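Local atomic coordinates of putative amino acid binding protein (Streptococcus mutans, PDB entry 4C0R), a protein that binds glutathione, held here as its oxidized disulfide, and probably delivers it to the cystine ABC importer TcyBC for uptake into the cell. Residues D40-K45 with Q204-K209; F16-E19 with L24-Y27; S103-A108 with K129-N134; A146-N151 with D158-E163. All blocks are in the same frame, centred on the assembly; numbering follows the deposited sequence. Where two conformers were deposited one is given.

The bound glutathione disulfide lies in the cleft between the two lobes of this solute-binding protein, interactions 1 and 2 on one side and 3 and 4 on the other. Interactions 1 and 2 lie 19 Å apart between centres. Interaction 1 is a peripheral strand-helix contact beside two cadmium ions; interaction 2 is a hairpin, with the side chain of F16 about 6 Å from the disulfide. Interaction 4 holds Q148, K160, F162 and E163 of the pocket itself, and its nearest atoms come within about 6 Å of interaction 2. Interaction 3 sits farther out and touches interaction 4 directly: I107 CB lies 3.7 Å from F159 CZ. Centres of interactions 1 and 3 are 44 Å apart.

Interaction 1. Residues D40-K45 with Q204-K209. With CD (cadmium ion), chain E; CD (cadmium ion), chain D.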
# COMPACT_ATOMS: atom_id res chain seq x y z
N ASP A 40 -21.69 17.15 3.28
CA ASP A 40 -23.11 16.89 3.54
C ASP A 40 -23.71 15.89 2.56
O ASP A 40 -24.84 15.54 2.71
CB ASP A 40 -23.98 18.16 3.32
CG ASP A 40 -23.91 18.69 1.87
OD1 ASP A 40 -22.99 18.33 1.07
OD2 ASP A 40 -24.63 19.63 1.43
N LYS A 41 -22.96 15.48 1.55
CA LYS A 41 -23.49 14.73 0.42
C LYS A 41 -23.19 13.26 0.55
O LYS A 41 -24.07 12.42 0.29
CB LYS A 41 -22.84 15.22 -0.85
CG LYS A 41 -23.25 14.47 -2.08
CD LYS A 41 -22.72 15.18 -3.28
CE LYS A 41 -23.15 14.50 -4.51
NZ LYS A 41 -24.48 15.07 -4.94
N TYR A 42 -21.97 12.95 0.98
CA TYR A 42 -21.54 11.55 1.00
C TYR A 42 -21.48 10.98 2.43
O TYR A 42 -20.90 11.59 3.34
CB TYR A 42 -20.16 11.43 0.41
CG TYR A 42 -20.00 11.96 -1.00
CD1 TYR A 42 -20.64 11.35 -2.07
CD2 TYR A 42 -19.17 13.06 -1.26
CE1 TYR A 42 -20.47 11.80 -3.33
CE2 TYR A 42 -19.03 13.53 -2.54
CZ TYR A 42 -19.65 12.88 -3.56
OH TYR A 42 -19.52 13.31 -4.85
N ASP A 43 -22.06 9.80 2.62
CA ASP A 43 -21.89 9.03 3.85
C ASP A 43 -21.08 7.80 3.46
O ASP A 43 -21.54 6.98 2.65
CB ASP A 43 -23.23 8.58 4.42
CG ASP A 43 -23.98 9.69 5.14
OD1 ASP A 43 -23.34 10.73 5.45
OD2 ASP A 43 -25.22 9.51 5.38
N VAL A 44 -19.89 7.65 4.07
CA VAL A 44 -18.97 6.60 3.67
C VAL A 44 -19.12 5.40 4.59
O VAL A 44 -19.30 5.53 5.81
CB VAL A 44 -17.52 7.13 3.75
CG1 VAL A 44 -16.52 6.10 3.20
CG2 VAL A 44 -17.40 8.42 2.99
N LYS A 45 -19.06 4.24 3.95
CA LYS A 45 -18.96 2.96 4.61
C LYS A 45 -17.60 2.40 4.32
O LYS A 45 -17.17 2.40 3.17
CB LYS A 45 -20.03 2.01 4.11
CG LYS A 45 -21.43 2.50 4.45
CD LYS A 45 -22.45 1.42 4.22
CE LYS A 45 -23.53 1.47 5.29
NZ LYS A 45 -24.86 1.09 4.73
N GLN A 204 -14.03 11.86 -7.03
CA GLN A 204 -12.62 12.09 -7.18
C GLN A 204 -12.27 13.57 -6.99
O GLN A 204 -11.32 13.92 -6.28
CB GLN A 204 -12.16 11.60 -8.58
CG GLN A 204 -10.70 11.97 -8.92
CD GLN A 204 -10.42 11.93 -10.38
OE1 GLN A 204 -11.26 12.35 -11.20
NE2 GLN A 204 -9.26 11.39 -10.77
N LYS A 205 -13.04 14.45 -7.63
CA LYS A 205 -12.84 15.88 -7.51
C LYS A 205 -12.98 16.34 -6.10
O LYS A 205 -12.19 17.19 -5.64
CB LYS A 205 -13.83 16.61 -8.40
N PHE A 206 -14.01 15.85 -5.41
CA PHE A 206 -14.20 16.22 -4.02
C PHE A 206 -13.02 15.79 -3.19
O PHE A 206 -12.48 16.58 -2.39
CB PHE A 206 -15.49 15.66 -3.45
CG PHE A 206 -15.61 15.85 -1.98
CD1 PHE A 206 -15.96 17.06 -1.47
CD2 PHE A 206 -15.35 14.80 -1.12
CE1 PHE A 206 -16.05 17.25 -0.10
CE2 PHE A 206 -15.42 14.99 0.24
CZ PHE A 206 -15.78 16.21 0.76
N VAL A 207 -12.63 14.52 -3.33
CA VAL A 207 -11.49 14.03 -2.54
C VAL A 207 -10.22 14.87 -2.82
O VAL A 207 -9.47 15.25 -1.91
CB VAL A 207 -11.25 12.54 -2.78
CG1 VAL A 207 -9.94 12.11 -2.22
CG2 VAL A 207 -12.40 11.74 -2.22
N ASN A 208 -9.96 15.17 -4.08
CA ASN A 208 -8.76 15.92 -4.40
C ASN A 208 -8.80 17.34 -3.81
O ASN A 208 -7.78 17.83 -3.33
CB ASN A 208 -8.52 15.97 -5.92
CG ASN A 208 -8.02 14.69 -6.48
OD1 ASN A 208 -7.56 13.81 -5.75
ND2 ASN A 208 -8.09 14.56 -7.81
N LYS A 209 -9.96 18.02 -3.88
CA LYS A 209 -10.09 19.34 -3.31
C LYS A 209 -9.77 19.28 -1.80
O LYS A 209 -9.04 20.15 -1.25
CB LYS A 209 -11.49 19.87 -3.54
CD CD E . -26.35 15.11 4.42
CD CD D . -24.04 12.75 6.13
O HOH W 1 -22.14 13.40 4.95
O HOH W 2 -27.72 14.11 6.14
O HOH W 3 -27.69 17.04 3.86
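Y42 and F206 make the whole contact, ring against ring. Y42 CE2 comes to 4.1 Å from F206 CD2, the closest approach. The centroids of the two rings are 5.7 Å apart. With their planes turned by 54°, the rings meet obliquely. The side chains run in opposite directions and slide past one another: Y42 reaches out from the strand, F206 from the helix. The F206 torsion places CG anti to the backbone N (chi1 171°), which sends the ring off the helix toward the tyrosine. K41 CG lies over one face of the Y42 ring, 4.0 Å above its plane. F36 of helix 27-36 meets both aromatic residues, so the pair belongs to the packing of helices 27-36 and 201-216 beside strand 42-48, which runs parallel to strand 3-9 in the main sheet of this alpha/beta binding protein.

Metal binding occupies the loop and the first part of the strand. D40 O binds one cadmium ion at 2.3 Å, and D43 OD1 binds a second at 2.2 Å; D2 is a ligand of both. Water 1 is a further ligand of the cadmium held by D43, at 2.3 Å. The same water lies 2.7 Å from Y42 O, a likely hydrogen bond that would connect this metal to the tyrosine backbone.

Interaction 2. Residues F16-E19 with L24-Y27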
# COMPACT_ATOMS: atom_id res chain seq x y z
N PHE A 16 -1.19 1.39 7.14
CA PHE A 16 -2.08 2.04 6.19
C PHE A 16 -3.53 1.67 6.40
O PHE A 16 -4.42 2.50 6.31
CB PHE A 16 -1.65 1.78 4.71
CG PHE A 16 -0.52 2.70 4.28
CD1 PHE A 16 0.81 2.39 4.61
CD2 PHE A 16 -0.78 3.88 3.62
CE1 PHE A 16 1.78 3.25 4.29
CE2 PHE A 16 0.22 4.73 3.32
CZ PHE A 16 1.48 4.43 3.65
N SER A 17 -3.73 0.40 6.70
CA SER A 17 -5.07 -0.14 6.81
C SER A 17 -5.02 -1.39 7.68
O SER A 17 -4.39 -2.38 7.31
CB SER A 17 -5.72 -0.42 5.46
OG SER A 17 -7.03 -0.98 5.67
N TYR A 18 -5.64 -1.32 8.84
CA TYR A 18 -5.55 -2.43 9.84
C TYR A 18 -6.66 -2.26 10.88
O TYR A 18 -7.28 -1.24 10.98
CB TYR A 18 -4.18 -2.49 10.54
CG TYR A 18 -3.80 -1.32 11.42
CD1 TYR A 18 -3.27 -0.14 10.87
CD2 TYR A 18 -3.96 -1.37 12.78
CE1 TYR A 18 -2.96 0.92 11.65
CE2 TYR A 18 -3.61 -0.28 13.58
CZ TYR A 18 -3.11 0.85 13.00
OH TYR A 18 -2.74 1.95 13.76
N GLU A 19 -6.89 -3.30 11.68
CA GLU A 19 -7.83 -3.17 12.77
C GLU A 19 -7.15 -3.02 14.11
O GLU A 19 -6.13 -3.63 14.40
CB GLU A 19 -8.77 -4.37 12.82
CG GLU A 19 -9.75 -4.38 11.70
CD GLU A 19 -10.75 -5.54 11.80
OE1 GLU A 19 -10.54 -6.40 12.68
OE2 GLU A 19 -11.67 -5.58 10.98
N LEU A 24 -11.58 -0.70 11.94
CA LEU A 24 -10.65 -0.29 10.86
C LEU A 24 -10.09 1.06 11.17
O LEU A 24 -10.82 1.99 11.55
CB LEU A 24 -11.32 -0.24 9.46
CG LEU A 24 -11.52 -1.50 8.65
CD1 LEU A 24 -12.46 -1.27 7.44
CD2 LEU A 24 -10.16 -2.07 8.22
N THR A 25 -8.77 1.18 11.00
CA THR A 25 -8.03 2.40 11.18
C THR A 25 -6.79 2.34 10.31
O THR A 25 -6.72 1.51 9.40
CB THR A 25 -7.75 2.63 12.68
OG1 THR A 25 -7.09 3.90 12.87
CG2 THR A 25 -6.88 1.58 13.26
N GLY A 26 -5.86 3.25 10.53
CA GLY A 26 -4.68 3.36 9.70
C GLY A 26 -4.78 4.59 8.78
O GLY A 26 -5.82 5.20 8.62
N TYR A 27 -3.66 4.95 8.19
CA TYR A 27 -3.56 6.19 7.45
C TYR A 27 -4.62 6.26 6.36
O TYR A 27 -5.24 7.30 6.20
CB TYR A 27 -2.16 6.30 6.85
CG TYR A 27 -1.88 7.64 6.16
CD1 TYR A 27 -1.71 8.83 6.88
CD2 TYR A 27 -1.78 7.71 4.79
CE1 TYR A 27 -1.41 10.03 6.23
CE2 TYR A 27 -1.52 8.89 4.13
CZ TYR A 27 -1.35 10.07 4.84
OH TYR A 27 -1.03 11.25 4.23
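Y18 and T25 are joined by two backbone hydrogen bonds, forming an antiparallel hydrogen-bonded pair. T25 N reaches Y18 O at 2.8 Å, and Y18 N meets T25 O at 3.1 Å. E19 and L24 form the next, non-hydrogen-bonded pair of the hairpin made by strands 17-20 and 23-25. At the other end F16 and S17 both face T13 of strand 12-13, a classic beta bulge.

The side chains of Y18 and T25 lie alongside each other. Y18 CG sits between its backbone N and carbonyl carbon (chi1 65°), folding the ring over its neighbour, and T25 CG2 makes a CH-pi contact 4.0 Å from the Y18 ring centroid and 22° off the normal. G26, the N-cap residue of helix 27-36, brings its CA to 3.6 Å from Y18 CE1. Farther along, F16 CE2 packs 3.9 Å from Y27 CD2, the two rings obliquely disposed with planes at 81°. On the face of E19 and L24, L24 CD2 touches E19 CG at 4.2 Å.

The backbone N and O atoms of Y18 and T25 thus satisfy each other and set the register, with the CH-pi and ring contacts packed beside them. F16 and Y27 instead make backbone bonds to D28 and P15, and the hydroxyls bond outward, S17 to T9, T25 to E30 and Y27 to T86, tying the hairpin into the surrounding fold.

Interaction 3. Residues S103-A108 with K129-N134; sequences SYNDIA and KNHENN
The type I beta turn from H131 to N134, which follows helix 120-130, sets H131 against N105 and N134 against A108 in and just after the 3-10 segment 104-107. The N105 amide approaches the imidazole at about a right angle, their planes 72° apart. N105 CG lies 4.0 Å from H131 NE2, obliquely placed to the ring, and no hydrogen bond joins the two. The histidine is held from its own side: ND1 is hydrogen-bonded to F127 O, and the ring stacks on F127. The second meeting is closer. A108 CB lies 3.2 Å from N134 O and 3.5 Å from N134 ND2; a first torsion of -160°, with CG anti to N, carries the asparagine amide past the A108 methyl.

Strands 111-114 and 137-140 pair in parallel, with helix 120-130 between them in sequence, forming a beta-alpha-beta crossover. The 3-10 segment comes shortly before the first strand and the turn shortly before the second, so the contact joins the two approaches to this small sheet.

Each segment is stiffened internally. N134 N bonds to H131 O at 2.9 Å to close the turn, while D106 N bonds to S103 O at 2.9 Å in the other segment. D106 also folds back on the start of its segment: S103 N meets D106 OD2 at 3.0 Å, from 44° above the carboxylate plane, and K102 N bonds to the same oxygen. E132 OE1, within the turn, is a cadmium ligand.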
# COMPACT_ATOMS: atom_id res chain seq x y z
N SER A 103 22.13 -6.27 -1.94
CA SER A 103 21.65 -5.40 -3.00
C SER A 103 20.62 -6.15 -3.82
O SER A 103 20.56 -7.37 -3.79
CB SER A 103 22.79 -4.96 -3.92
OG SER A 103 23.12 -6.00 -4.79
N TYR A 104 19.81 -5.41 -4.56
CA TYR A 104 18.71 -6.00 -5.30
C TYR A 104 19.13 -7.24 -6.07
O TYR A 104 18.44 -8.24 -6.03
CB TYR A 104 18.10 -4.96 -6.25
CG TYR A 104 16.82 -5.38 -6.97
CD1 TYR A 104 15.73 -5.88 -6.27
CD2 TYR A 104 16.66 -5.19 -8.34
CE1 TYR A 104 14.58 -6.23 -6.92
CE2 TYR A 104 15.50 -5.53 -9.00
CZ TYR A 104 14.45 -6.04 -8.29
OH TYR A 104 13.27 -6.37 -8.93
N ASN A 105 20.22 -7.17 -6.82
CA ASN A 105 20.53 -8.29 -7.71
C ASN A 105 20.89 -9.57 -6.98
O ASN A 105 20.84 -10.65 -7.54
CB ASN A 105 21.64 -7.94 -8.68
CG ASN A 105 21.14 -7.14 -9.89
OD1 ASN A 105 19.97 -6.69 -9.99
ND2 ASN A 105 22.06 -6.92 -10.81
N ASP A 106 21.22 -9.45 -5.70
CA ASP A 106 21.59 -10.60 -4.89
C ASP A 106 20.38 -11.50 -4.62
O ASP A 106 20.56 -12.59 -4.09
CB ASP A 106 22.14 -10.13 -3.54
CG ASP A 106 23.48 -9.39 -3.64
OD1 ASP A 106 24.23 -9.63 -4.62
OD2 ASP A 106 23.79 -8.61 -2.74
N ILE A 107 19.15 -11.07 -4.96
CA ILE A 107 17.98 -11.90 -4.73
C ILE A 107 17.98 -13.06 -5.70
O ILE A 107 17.24 -14.04 -5.53
CB ILE A 107 16.63 -11.13 -4.87
CG1 ILE A 107 16.44 -10.61 -6.29
CG2 ILE A 107 16.59 -10.02 -3.81
CD1 ILE A 107 15.14 -9.81 -6.51
N ALA A 108 18.80 -12.95 -6.74
CA ALA A 108 18.80 -14.00 -7.78
C ALA A 108 19.04 -15.36 -7.12
O ALA A 108 19.95 -15.51 -6.29
CB ALA A 108 19.87 -13.71 -8.84
N LYS A 129 13.05 -12.30 -16.05
CA LYS A 129 13.36 -12.24 -17.49
C LYS A 129 14.81 -11.83 -17.71
O LYS A 129 15.44 -12.28 -18.67
CB LYS A 129 12.38 -11.31 -18.24
N ASN A 130 15.36 -11.01 -16.82
CA ASN A 130 16.76 -10.53 -16.89
C ASN A 130 17.77 -11.45 -16.27
O ASN A 130 18.99 -11.24 -16.45
CB ASN A 130 16.97 -9.20 -16.15
CG ASN A 130 16.45 -8.06 -16.88
OD1 ASN A 130 15.41 -8.19 -17.51
ND2 ASN A 130 17.16 -6.91 -16.86
N HIS A 131 17.31 -12.42 -15.49
CA HIS A 131 18.19 -13.33 -14.78
C HIS A 131 17.66 -14.73 -14.94
O HIS A 131 17.45 -15.43 -13.96
CB HIS A 131 18.25 -12.97 -13.30
CG HIS A 131 18.82 -11.62 -13.03
ND1 HIS A 131 18.09 -10.46 -13.14
CD2 HIS A 131 20.07 -11.25 -12.67
CE1 HIS A 131 18.86 -9.43 -12.86
NE2 HIS A 131 20.06 -9.88 -12.56
N GLU A 132 17.48 -15.16 -16.19
CA GLU A 132 16.74 -16.40 -16.42
C GLU A 132 17.46 -17.65 -15.97
O GLU A 132 16.82 -18.68 -15.72
CB GLU A 132 16.25 -16.51 -17.86
CG GLU A 132 17.26 -17.01 -18.86
CD GLU A 132 16.57 -17.40 -20.17
OE1 GLU A 132 16.08 -16.48 -20.87
OE2 GLU A 132 16.47 -18.63 -20.46
N ASN A 133 18.78 -17.57 -15.85
CA ASN A 133 19.54 -18.70 -15.36
C ASN A 133 19.72 -18.69 -13.85
O ASN A 133 20.31 -19.60 -13.30
CB ASN A 133 20.88 -18.77 -16.07
CG ASN A 133 20.71 -18.97 -17.57
OD1 ASN A 133 19.89 -19.78 -17.99
ND2 ASN A 133 21.45 -18.20 -18.37
N ASN A 134 19.17 -17.69 -13.17
CA ASN A 134 19.30 -17.63 -11.72
C ASN A 134 18.06 -16.87 -11.19
O ASN A 134 18.17 -15.83 -10.56
CB ASN A 134 20.59 -16.92 -11.33
CG ASN A 134 21.06 -17.24 -9.93
OD1 ASN A 134 20.58 -18.17 -9.27
ND2 ASN A 134 21.98 -16.43 -9.44

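Interaction 4. Residues A146-N151 with D158-E163. With CD (cadmium ion), chain G; CD (cadmium ion), chain M; GDS (oxidized glutathione disulfide), chain C.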
# COMPACT_ATOMS: atom_id res chain seq x y z
N ALA A 146 2.41 -9.42 7.36
CA ALA A 146 3.13 -9.73 8.60
C ALA A 146 3.52 -11.22 8.63
O ALA A 146 4.57 -11.57 9.11
CB ALA A 146 2.28 -9.36 9.81
N HIS A 147 2.63 -12.08 8.14
CA HIS A 147 2.84 -13.52 8.09
C HIS A 147 4.10 -13.78 7.23
O HIS A 147 4.93 -14.61 7.56
CB HIS A 147 1.61 -14.20 7.48
CG HIS A 147 1.63 -15.69 7.53
ND1 HIS A 147 1.27 -16.41 8.65
CD2 HIS A 147 1.97 -16.62 6.59
CE1 HIS A 147 1.37 -17.71 8.40
NE2 HIS A 147 1.81 -17.86 7.16
N GLN A 148 4.19 -13.08 6.10
CA GLN A 148 5.27 -13.31 5.17
C GLN A 148 6.57 -12.79 5.76
O GLN A 148 7.64 -13.46 5.64
CB GLN A 148 5.01 -12.66 3.83
CG GLN A 148 3.73 -13.13 3.09
CD GLN A 148 3.54 -12.31 1.83
OE1 GLN A 148 4.42 -12.27 1.02
NE2 GLN A 148 2.41 -11.66 1.69
N ILE A 149 6.52 -11.64 6.43
CA ILE A 149 7.70 -11.09 7.07
C ILE A 149 8.21 -12.00 8.19
O ILE A 149 9.40 -12.33 8.27
CB ILE A 149 7.48 -9.63 7.51
CG1 ILE A 149 7.33 -8.77 6.28
CG2 ILE A 149 8.62 -9.15 8.42
CD1 ILE A 149 7.01 -7.33 6.57
N ARG A 150 7.30 -12.48 9.02
CA ARG A 150 7.67 -13.47 10.03
C ARG A 150 8.28 -14.74 9.40
O ARG A 150 9.21 -15.31 9.94
CB ARG A 150 6.46 -13.83 10.87
CG ARG A 150 6.77 -14.64 12.09
CD ARG A 150 5.51 -14.86 12.90
NE ARG A 150 5.02 -13.61 13.45
CZ ARG A 150 5.43 -13.15 14.62
NH1 ARG A 150 6.32 -13.82 15.34
NH2 ARG A 150 4.95 -12.01 15.07
N ASN A 151 7.77 -15.19 8.25
CA ASN A 151 8.33 -16.37 7.56
C ASN A 151 9.79 -16.14 7.14
O ASN A 151 10.60 -17.08 7.10
CB ASN A 151 7.57 -16.70 6.30
CG ASN A 151 6.31 -17.50 6.57
OD1 ASN A 151 6.12 -18.06 7.67
ND2 ASN A 151 5.45 -17.58 5.57
N ASP A 158 13.55 -16.51 1.90
CA ASP A 158 14.82 -15.83 2.05
C ASP A 158 14.76 -14.30 2.16
O ASP A 158 15.63 -13.69 2.75
CB ASP A 158 15.70 -16.16 0.86
CG ASP A 158 15.98 -17.68 0.69
OD1 ASP A 158 16.05 -18.39 1.71
OD2 ASP A 158 16.13 -18.09 -0.48
N PHE A 159 13.75 -13.69 1.56
CA PHE A 159 13.62 -12.25 1.57
C PHE A 159 12.18 -11.88 1.29
O PHE A 159 11.42 -12.74 0.78
CB PHE A 159 14.52 -11.57 0.50
CG PHE A 159 14.10 -11.81 -0.92
CD1 PHE A 159 14.58 -12.89 -1.63
CD2 PHE A 159 13.24 -10.94 -1.58
CE1 PHE A 159 14.23 -13.09 -2.91
CE2 PHE A 159 12.89 -11.11 -2.87
CZ PHE A 159 13.39 -12.22 -3.56
N LYS A 160 11.82 -10.62 1.58
CA LYS A 160 10.52 -10.07 1.15
C LYS A 160 10.72 -8.61 0.74
O LYS A 160 11.29 -7.83 1.49
CB LYS A 160 9.48 -10.15 2.28
CG LYS A 160 8.13 -9.50 1.98
CD LYS A 160 7.40 -10.17 0.84
CE LYS A 160 6.05 -9.51 0.60
NZ LYS A 160 5.35 -10.09 -0.57
N ILE A 161 10.25 -8.27 -0.45
CA ILE A 161 10.25 -6.89 -0.93
C ILE A 161 8.88 -6.24 -0.65
O ILE A 161 7.83 -6.80 -0.96
CB ILE A 161 10.55 -6.77 -2.42
CG1 ILE A 161 11.92 -7.37 -2.73
CG2 ILE A 161 10.46 -5.32 -2.89
CD1 ILE A 161 12.20 -7.49 -4.21
N PHE A 162 8.90 -5.11 0.04
CA PHE A 162 7.66 -4.38 0.29
C PHE A 162 7.96 -2.94 0.58
O PHE A 162 9.13 -2.57 0.78
CB PHE A 162 6.91 -4.99 1.50
CG PHE A 162 5.41 -4.65 1.47
CD1 PHE A 162 4.58 -5.23 0.50
CD2 PHE A 162 4.89 -3.73 2.31
CE1 PHE A 162 3.23 -4.88 0.40
CE2 PHE A 162 3.52 -3.37 2.21
CZ PHE A 162 2.70 -3.98 1.25
N GLU A 163 6.93 -2.10 0.65
CA GLU A 163 7.11 -0.70 1.09
C GLU A 163 7.74 -0.61 2.50
O GLU A 163 7.42 -1.38 3.38
CB GLU A 163 5.77 0.02 1.09
CG GLU A 163 5.28 0.48 -0.28
CD GLU A 163 4.69 -0.56 -1.19
OE1 GLU A 163 4.37 -1.68 -0.77
OE2 GLU A 163 4.57 -0.19 -2.35
CD CD G . 0.47 -15.38 10.52
CD CD M . 17.00 -20.13 0.33
CD1 GDS C . -4.41 -11.63 -0.15
N2 GDS C . -3.30 -11.52 0.80
CA2 GDS C . -3.50 -10.59 1.85
C2 GDS C . -4.23 -11.02 3.07
O2 GDS C . -4.80 -10.19 3.81
CB2 GDS C . -3.06 -9.18 1.83
SG2 GDS C . -2.05 -8.78 0.41
N3 GDS C . -4.26 -12.44 3.37
CA3 GDS C . -5.04 -12.93 4.50
C3 GDS C . -6.27 -13.56 3.85
OE3 GDS C . -6.79 -14.62 4.32
OE4 GDS C . -6.80 -13.07 2.81
N4 GDS C . 0.43 -6.70 0.20
CA4 GDS C . 1.42 -7.61 0.72
C4 GDS C . 2.17 -8.25 -0.40
OE5 GDS C . 2.23 -7.71 -1.55
OE6 GDS C . 2.80 -9.31 -0.13
C5 GDS C . -0.46 -6.06 1.12
O5 GDS C . -0.34 -6.26 2.33
CA5 GDS C . -1.51 -5.27 0.48
N5 GDS C . -1.20 -4.54 -0.69
CB5 GDS C . -2.87 -5.87 0.58
SG5 GDS C . -2.98 -7.26 -0.57
CA6 GDS C . 1.65 -2.15 -3.59
C6 GDS C . 0.61 -2.15 -4.70
OE7 GDS C . 0.41 -3.23 -5.32
OE8 GDS C . -0.04 -1.12 -4.98
N6 GDS C . 1.86 -0.74 -3.19
CB6 GDS C . 1.23 -2.99 -2.45
CG6 GDS C . -0.26 -2.73 -2.13
CD6 GDS C . -0.53 -3.32 -0.76
O6 GDS C . -0.23 -2.80 0.32
O HOH W 4 0.83 -12.85 10.83
O HOH W 5 2.49 -15.83 11.36
O HOH W 6 14.60 -20.81 1.03
O HOH W 7 17.94 -20.21 -1.47
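Q148 carries CG beside its backbone N and opposite the carbonyl carbon (chi1 -59°), then runs extended, whereas K160 bends at its second torsion (chi2 63°); the amide of Q148 and the ammonium of K160 are thereby brought together. They belong to helix 145-153 and strand 160-163, which line the ligand cleft of this family 3 solute-binding protein. K160 NZ donates to Q148 OE1 at 2.9 Å, tilted 29° from the amide carbonyl plane, and to OE6 of the glutathione disulfide at 2.7 Å. Q113 O takes a third bond from the buried ammonium. Q148 NE2 in turn donates to OE6 at 3.0 Å and to E143 O. One glycine carboxylate oxygen of the ligand is therefore gripped by a lysine and an amide that also hold each other, and the lysine's positive charge probably helps to balance the carboxylate. Closer to the K160 backbone, I149 CG1 lies 4.4 Å from K160 CG.

Further along the strand, F162 presents its ring edge to the ligand, with CZ 3.3 Å from the gamma-glutamyl carbonyl oxygen O6. E163 OE1 lies over the centre of that ring, and E163 OE2 accepts a hydrogen bond from the ligand amino nitrogen N6 at 2.9 Å. Away from the pocket, cadmium ions decorate both segments: H147 ND1 binds one at 2.3 Å, and D158 chelates another through both OD1 and OD2.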